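Intramolecular trans-sialidase (Macrobdella decora, PDB 3SLI) catalyses intramolecular trans-sialidation, probably cleaving terminal sialic acid from sialoglycoconjugates and releasing it as 2,7-anhydro-Neu5Ac. Local coordinates at residues A[298-302]-A[303-307]; A[668-672]-A[673-677]. All blocks are in the same frame, centred on the assembly; numbering follows the deposited sequence.

Contact 1: residues A[298-302]-A[303-307]; sequences LLEDK and LTKRI
Glu300 and Ile307 face each other as an antiparallel, non-hydrogen-bonded pair, their CA atoms 4.4 Å apart, at the mouth of a tight beta hairpin. One residue further in, Asp301 N donates to Arg306 O at 2.9 Å, almost straight at 176°, and closes the loop. Between them, Lys302 and Leu303 keep right-handed helical backbone angles, Thr304 lies in the bridging region, and Lys305 takes a left-handed conformation and turns the chain back. Its N then meets Asp301 O, though with a bent, weak bond.

The carboxylate of Asp301, placed with CG anti to the backbone N (chi1 -179°), binds amides of the turn: OD1 receives Leu303 N at 3.0 Å, nearly along its C-O axis, the signature of an Asx turn; Thr304 N adds a weaker bond to the same oxygen. Lys305 bends at chi2 (-56°), which carries its amino group back to the turn: NZ reaches Lys302 O at 2.9 Å, in the carbonyl plane on a lone pair. Glu300 OE2 is tied to Lys305 O through a bridging water, and both OE2 and Lys305 NZ also bond to Ser221 OG.

The far end of the Arg306 side chain runs away from the turn to a salt bridge with Asp434 and a cation-pi contact with Tyr432. The hairpin thus joins strands 292-300 and 307-314, flanked in their sheet by the parallel strand 462-466 and the antiparallel strand 427-433.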
loop_
_atom_site.group_PDB
_atom_site.type_symbol
_atom_site.label_atom_id
_atom_site.label_comp_id
_atom_site.label_asym_id
_atom_site.label_seq_id
_atom_site.Cartn_x
_atom_site.Cartn_y
_atom_site.Cartn_z
ATOM N N LEU A 298 0.881 -14.872 0.619
ATOM C CA LEU A 298 1.543 -15.753 1.577
ATOM C C LEU A 298 0.623 -16.952 1.838
ATOM O O LEU A 298 -0.606 -16.812 1.867
ATOM C CB LEU A 298 1.828 -15.018 2.897
ATOM C CG LEU A 298 2.981 -14.011 2.906
ATOM C CD1 LEU A 298 2.987 -13.278 4.232
ATOM C CD2 LEU A 298 4.313 -14.729 2.667
ATOM N N LEU A 299 1.214 -18.125 2.032
ATOM C CA LEU A 299 0.436 -19.334 2.283
ATOM C C LEU A 299 1.211 -20.341 3.128
ATOM O O LEU A 299 2.432 -20.460 2.989
ATOM C CB LEU A 299 0.070 -19.985 0.943
ATOM C CG LEU A 299 -0.641 -21.346 0.962
ATOM C CD1 LEU A 299 -1.998 -21.243 1.639
ATOM C CD2 LEU A 299 -0.778 -21.861 -0.468
ATOM N N GLU A 300 0.506 -21.047 4.010
ATOM C CA GLU A 300 1.135 -22.078 4.828
ATOM C C GLU A 300 0.499 -23.456 4.585
ATOM O O GLU A 300 -0.724 -23.586 4.468
ATOM C CB GLU A 300 1.032 -21.769 6.327
ATOM C CG GLU A 300 1.828 -22.781 7.180
ATOM C CD GLU A 300 1.420 -22.847 8.646
ATOM O OE1 GLU A 300 0.485 -22.135 9.069
ATOM O OE2 GLU A 300 2.038 -23.648 9.382
ATOM N N ASP A 301 1.336 -24.476 4.459
ATOM C CA ASP A 301 0.841 -25.836 4.315
ATOM C C ASP A 301 0.952 -26.353 5.744
ATOM O O ASP A 301 2.052 -26.691 6.197
ATOM C CB ASP A 301 1.739 -26.651 3.387
ATOM C CG ASP A 301 1.236 -28.079 3.185
ATOM O OD1 ASP A 301 0.668 -28.671 4.129
ATOM O OD2 ASP A 301 1.415 -28.609 2.074
ATOM N N LYS A 302 -0.164 -26.370 6.465
ATOM C CA LYS A 302 -0.163 -26.826 7.857
ATOM C C LYS A 302 0.298 -28.258 8.077
ATOM O O LYS A 302 0.731 -28.606 9.172
ATOM C CB LYS A 302 -1.523 -26.603 8.512
ATOM C CG LYS A 302 -1.872 -25.131 8.664
ATOM C CD LYS A 302 -2.936 -24.917 9.718
ATOM C CE LYS A 302 -3.265 -23.446 9.852
ATOM N NZ LYS A 302 -3.815 -22.940 8.564
ATOM N N LEU A 303 0.209 -29.082 7.038
ATOM C CA LEU A 303 0.637 -30.468 7.136
ATOM C C LEU A 303 2.168 -30.581 7.178
ATOM O O LEU A 303 2.712 -31.356 7.962
ATOM C CB LEU A 303 0.045 -31.283 5.977
ATOM C CG LEU A 303 -1.401 -31.817 6.123
ATOM C CD1 LEU A 303 -2.230 -30.989 7.096
ATOM C CD2 LEU A 303 -2.087 -31.896 4.759
ATOM N N THR A 304 2.859 -29.768 6.385
ATOM C CA THR A 304 4.320 -29.802 6.328
ATOM C C THR A 304 4.988 -28.617 7.030
ATOM O O THR A 304 6.207 -28.598 7.205
ATOM C CB THR A 304 4.805 -29.814 4.872
ATOM O OG1 THR A 304 4.309 -28.650 4.195
ATOM C CG2 THR A 304 4.306 -31.053 4.149
ATOM N N LYS A 305 4.178 -27.637 7.421
ATOM C CA LYS A 305 4.622 -26.408 8.084
ATOM C C LYS A 305 5.404 -25.494 7.143
ATOM O O LYS A 305 5.876 -24.426 7.556
ATOM C CB LYS A 305 5.435 -26.703 9.354
ATOM C CG LYS A 305 4.702 -27.547 10.403
ATOM C CD LYS A 305 3.381 -26.922 10.834
ATOM C CE LYS A 305 2.571 -27.886 11.706
ATOM N NZ LYS A 305 1.122 -27.502 11.780
ATOM N N ARG A 306 5.490 -25.890 5.874
ATOM C CA ARG A 306 6.186 -25.117 4.843
ATOM C C ARG A 306 5.395 -23.855 4.489
ATOM O O ARG A 306 4.157 -23.872 4.502
ATOM C CB ARG A 306 6.353 -25.986 3.586
ATOM C CG ARG A 306 6.929 -25.279 2.366
ATOM C CD ARG A 306 7.391 -26.284 1.314
ATOM N NE ARG A 306 8.503 -27.104 1.796
ATOM C CZ ARG A 306 9.145 -28.019 1.072
ATOM N NH1 ARG A 306 8.792 -28.255 -0.184
ATOM N NH2 ARG A 306 10.182 -28.670 1.590
ATOM N N ILE A 307 6.094 -22.757 4.201
ATOM C CA ILE A 307 5.414 -21.516 3.820
ATOM C C ILE A 307 5.821 -21.159 2.400
ATOM O O ILE A 307 6.916 -21.518 1.956
ATOM C CB ILE A 307 5.693 -20.321 4.781
ATOM C CG1 ILE A 307 7.142 -19.846 4.659
ATOM C CG2 ILE A 307 5.352 -20.704 6.219
ATOM C CD1 ILE A 307 7.427 -18.563 5.436
HETATM O O HOH W 1 4.711 -22.953 9.548
#

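Contact 2: residues A[668-672]-A[673-677]; sequences EKYSI and SELTG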
loop_
_atom_site.group_PDB
_atom_site.type_symbol
_atom_site.label_atom_id
_atom_site.label_comp_id
_atom_site.label_asym_id
_atom_site.label_seq_id
_atom_site.Cartn_x
_atom_site.Cartn_y
_atom_site.Cartn_z
ATOM N N GLU A 668 -2.551 -2.656 12.985
ATOM C CA GLU A 668 -3.426 -2.465 14.140
ATOM C C GLU A 668 -4.038 -3.812 14.570
ATOM O O GLU A 668 -4.100 -4.744 13.772
ATOM C CB GLU A 668 -4.517 -1.439 13.807
ATOM C CG GLU A 668 -3.940 -0.053 13.467
ATOM C CD GLU A 668 -4.981 0.986 13.063
ATOM O OE1 GLU A 668 -6.189 0.772 13.276
ATOM O OE2 GLU A 668 -4.576 2.043 12.534
ATOM N N LYS A 669 -4.450 -3.913 15.835
ATOM C CA LYS A 669 -5.038 -5.135 16.396
ATOM C C LYS A 669 -6.387 -4.787 17.008
ATOM O O LYS A 669 -6.533 -3.729 17.620
ATOM C CB LYS A 669 -4.171 -5.688 17.531
ATOM C CG LYS A 669 -2.722 -5.986 17.210
ATOM C CD LYS A 669 -2.008 -6.324 18.511
ATOM C CE LYS A 669 -0.568 -6.733 18.295
ATOM N NZ LYS A 669 0.063 -7.127 19.585
ATOM N N TYR A 670 -7.342 -5.709 16.913
ATOM C CA TYR A 670 -8.683 -5.498 17.449
ATOM C C TYR A 670 -9.223 -6.780 18.068
ATOM O O TYR A 670 -8.995 -7.872 17.540
ATOM C CB TYR A 670 -9.637 -5.057 16.329
ATOM C CG TYR A 670 -9.297 -3.726 15.693
ATOM C CD1 TYR A 670 -9.681 -2.534 16.302
ATOM C CD2 TYR A 670 -8.585 -3.654 14.488
ATOM C CE1 TYR A 670 -9.367 -1.301 15.736
ATOM C CE2 TYR A 670 -8.264 -2.421 13.912
ATOM C CZ TYR A 670 -8.662 -1.252 14.548
ATOM O OH TYR A 670 -8.382 -0.021 14.004
ATOM N N SER A 671 -9.901 -6.656 19.205
ATOM C CA SER A 671 -10.492 -7.821 19.857
ATOM C C SER A 671 -11.883 -8.053 19.257
ATOM O O SER A 671 -12.481 -7.129 18.688
ATOM C CB SER A 671 -10.598 -7.613 21.382
ATOM O OG SER A 671 -11.507 -6.573 21.726
ATOM N N ILE A 672 -12.409 -9.271 19.389
ATOM C CA ILE A 672 -13.738 -9.567 18.863
ATOM C C ILE A 672 -14.747 -8.682 19.597
ATOM O O ILE A 672 -15.713 -8.208 19.001
ATOM C CB ILE A 672 -14.103 -11.075 18.996
ATOM C CG1 ILE A 672 -13.136 -11.918 18.155
ATOM C CG2 ILE A 672 -15.545 -11.330 18.526
ATOM C CD1 ILE A 672 -13.097 -11.552 16.670
ATOM N N SER A 673 -14.483 -8.421 20.874
ATOM C CA SER A 673 -15.340 -7.561 21.688
ATOM C C SER A 673 -15.470 -6.183 21.013
ATOM O O SER A 673 -16.576 -5.652 20.858
ATOM C CB SER A 673 -14.718 -7.410 23.080
ATOM O OG SER A 673 -15.478 -6.571 23.927
ATOM N N GLU A 674 -14.330 -5.627 20.600
ATOM C CA GLU A 674 -14.298 -4.329 19.934
ATOM C C GLU A 674 -15.054 -4.400 18.614
ATOM O O GLU A 674 -15.972 -3.616 18.364
ATOM C CB GLU A 674 -12.854 -3.891 19.670
ATOM C CG GLU A 674 -12.077 -3.553 20.931
ATOM C CD GLU A 674 -10.663 -3.077 20.653
ATOM O OE1 GLU A 674 -9.810 -3.916 20.300
ATOM O OE2 GLU A 674 -10.397 -1.864 20.794
ATOM N N LEU A 675 -14.681 -5.371 17.789
ATOM C CA LEU A 675 -15.293 -5.568 16.478
ATOM C C LEU A 675 -16.820 -5.721 16.493
ATOM O O LEU A 675 -17.494 -5.239 15.578
ATOM C CB LEU A 675 -14.647 -6.766 15.780
ATOM C CG LEU A 675 -13.510 -6.576 14.770
ATOM C CD1 LEU A 675 -12.972 -5.173 14.743
ATOM C CD2 LEU A 675 -12.430 -7.585 15.039
ATOM N N THR A 676 -17.364 -6.375 17.520
ATOM C CA THR A 676 -18.811 -6.569 17.612
ATOM C C THR A 676 -19.523 -5.403 18.294
ATOM O O THR A 676 -20.684 -5.519 18.700
ATOM C CB THR A 676 -19.173 -7.881 18.339
ATOM O OG1 THR A 676 -18.570 -7.895 19.639
ATOM C CG2 THR A 676 -18.691 -9.083 17.545
ATOM N N GLY A 677 -18.815 -4.285 18.430
ATOM C CA GLY A 677 -19.387 -3.105 19.055
ATOM C C GLY A 677 -19.696 -3.305 20.523
ATOM O O GLY A 677 -20.310 -2.450 21.159
#
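Ser671 and Glu674 exchange hydrogen bonds in both directions across the start of a short helix. Ser671 OG, set at chi1 66° between its own N and carbonyl carbon, accepts from Glu674 N at 3.2 Å. In return, Glu674 OE1 takes Ser671 N at 3.0 Å on its anti lone pair, with a nearly straight 167° at the hydrogen. The same carboxylate oxygen forms a salt bridge with Lys105, so the capping group is probably further polarised by a positive charge.

Backbone bonds carry the turn itself. Leu675 N donates to Ser671 O at 3.0 Å, the first helical i to i+4 bond. One step on, Ile672 O is gripped twice by Thr676: its N lies nearly in line with the carbonyl at 2.9 Å, while OG1 comes in tilted from the carbonyl plane at the same distance.

Apolar contacts tie the helix back to the strand. Leu675 lays CD1 against Tyr670 CB at 3.7 Å, the two side chains crossing at about a right angle, and CD2 lies more loosely by Ile672 CD1. Beyond the segments, Leu675 also rests on Ile598, Ile600 and Val644, while the Tyr670 ring meets Tyr622 edge to face.

Together these features make a textbook capping box: a serine N-cap and a glutamate three residues later fix the start of a single helical turn directly after strand 665-670.

Contacts 1 and 2 illustrate two ways of ending a strand in a beta-rich enzyme: one a hairpin turn into the neighbouring strand, the other a capped passage into a short helix near the C terminus. They come in series, with 360 residues between them, and their centres lie 27 Å apart, their nearest atoms about 15 Å, without touching. Contact 1 ends strand 292-300 of a mixed sheet; contact 2 ends strand 665-670 of an antiparallel sheet, next to strand 644-649. Both belong to the part of the chain that, as in other sialidases, builds the catalytic beta-propeller. Lys105, in the probably lectin-like N-terminal domain, pairs with Glu674 and so links contact 2 to that module.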